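Local coordinates for protein superoxide dismutase (Chaetomium thermophilum, PDB 4BR6) that probably protects cells from oxidative damage by converting superoxide radicals into hydrogen peroxide and oxygen at a manganese centre, at residues V184-W187 against K188-A191. Residues are numbered along the deposited sequence; the frame is centred on the assembly and turned at random.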
loop_
_atom_site.group_PDB
_atom_site.type_symbol
_atom_site.label_atom_id
_atom_site.label_comp_id
_atom_site.label_asym_id
_atom_site.label_seq_id
_atom_site.Cartn_x
_atom_site.Cartn_y
_atom_site.Cartn_z
ATOM N N VAL B 184 18.774 -22.803 -12.910
ATOM C CA VAL B 184 19.841 -22.446 -11.983
ATOM C C VAL B 184 19.368 -22.296 -10.529
ATOM O O VAL B 184 20.054 -21.672 -9.732
ATOM C CB VAL B 184 20.584 -21.146 -12.437
ATOM C CG1 VAL B 184 21.418 -21.411 -13.699
ATOM C CG2 VAL B 184 19.606 -20.009 -12.677
ATOM N N ILE B 185 18.223 -22.884 -10.178
ATOM C CA ILE B 185 17.746 -22.885 -8.785
ATOM C C ILE B 185 18.423 -23.972 -7.955
ATOM O O ILE B 185 18.364 -25.135 -8.311
ATOM C CB ILE B 185 16.212 -23.127 -8.691
ATOM C CG1 ILE B 185 15.453 -22.017 -9.414
ATOM C CG2 ILE B 185 15.753 -23.218 -7.229
ATOM C CD1 ILE B 185 15.722 -20.629 -8.873
ATOM N N ASN B 186 19.038 -23.596 -6.832
ATOM C CA ASN B 186 19.707 -24.571 -5.972
ATOM C C ASN B 186 18.729 -25.290 -5.034
ATOM O O ASN B 186 18.439 -24.810 -3.944
ATOM C CB ASN B 186 20.823 -23.920 -5.151
ATOM C CG ASN B 186 21.721 -24.942 -4.490
ATOM O OD1 ASN B 186 21.304 -26.068 -4.252
ATOM N ND2 ASN B 186 22.971 -24.567 -4.221
ATOM N N TRP B 187 18.247 -26.463 -5.444
ATOM C CA TRP B 187 17.236 -27.174 -4.664
ATOM C C TRP B 187 17.828 -27.870 -3.461
ATOM O O TRP B 187 17.106 -28.376 -2.619
ATOM C CB TRP B 187 16.455 -28.171 -5.517
ATOM C CG TRP B 187 15.555 -27.469 -6.463
ATOM C CD1 TRP B 187 15.703 -27.362 -7.803
ATOM C CD2 TRP B 187 14.380 -26.727 -6.127
ATOM N NE1 TRP B 187 14.689 -26.611 -8.335
ATOM C CE2 TRP B 187 13.865 -26.207 -7.324
ATOM C CE3 TRP B 187 13.718 -26.450 -4.930
ATOM C CZ2 TRP B 187 12.716 -25.440 -7.360
ATOM C CZ3 TRP B 187 12.582 -25.692 -4.973
ATOM C CH2 TRP B 187 12.090 -25.195 -6.178
ATOM N N LYS B 188 19.150 -27.881 -3.371
ATOM C CA LYS B 188 19.806 -28.389 -2.174
ATOM C C LYS B 188 19.711 -27.341 -1.063
ATOM O O LYS B 188 19.464 -27.665 0.092
ATOM C CB LYS B 188 21.254 -28.772 -2.483
ATOM C CG LYS B 188 22.110 -29.083 -1.271
ATOM C CD LYS B 188 23.246 -30.055 -1.600
ATOM C CE LYS B 188 23.976 -29.707 -2.884
ATOM N NZ LYS B 188 24.522 -28.326 -2.889
ATOM N N THR B 189 19.873 -26.074 -1.414
ATOM C CA THR B 189 19.697 -25.007 -0.425
ATOM C C THR B 189 18.259 -25.001 0.087
ATOM O O THR B 189 18.021 -24.880 1.277
ATOM C CB THR B 189 20.007 -23.620 -1.014
ATOM O OG1 THR B 189 21.369 -23.576 -1.434
ATOM C CG2 THR B 189 19.772 -22.526 0.004
ATOM N N VAL B 190 17.304 -25.115 -0.829
ATOM C CA VAL B 190 15.886 -25.075 -0.469
ATOM C C VAL B 190 15.534 -26.181 0.514
ATOM O O VAL B 190 14.799 -25.958 1.461
ATOM C CB VAL B 190 14.989 -25.226 -1.717
ATOM C CG1 VAL B 190 13.502 -25.197 -1.336
ATOM C CG2 VAL B 190 15.331 -24.149 -2.731
ATOM N N ALA B 191 16.062 -27.375 0.281
ATOM C CA ALA B 191 15.757 -28.520 1.128
ATOM C C ALA B 191 16.388 -28.378 2.505
ATOM O O ALA B 191 15.868 -28.908 3.490
ATOM C CB ALA B 191 16.231 -29.798 0.458
HETATM O O HOH W 1 24.303 -26.171 -1.812
#
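A first torsion of -167° sets CG of Asn186 opposite the backbone N and beside the carbonyl carbon, which brings OD1 to the backbone N-H groups of Lys188 and Thr189 at the helix start. Lys188 N lies 3.0 Å from Asn186 OD1, tilted only 18° from the carbonyl plane, whereas Thr189 N, 3.2 Å from Asn186 OD1, sits well above that plane. Asparagine suits this N-cap because its short side chain carries an acceptor back to amides that lack the usual partner four residues earlier within the helix; Thr189 N adds a weak bond to Asn186 O. Replacing Asn186 by a leucine would probably leave these two N-H groups without their side-chain acceptor and weaken the start of helix 187-195, the last helix of the C-terminal domain of this iron/manganese superoxide dismutase. Lys188, long and charged, suits the exposed side; a water accepts from Asn186 ND2. Thr189 suits a buried place because OG1 bonds to the backbone oxygen of Glu79. Branched Val190 runs alongside the broad, apolar indole, both its methyls reaching the six-membered ring, CG2 3.6 Å from Trp187 CE3; both side chains also touch Met157 of strand 153-160. Ile185 CG2 lies over one indole face, toward the rim.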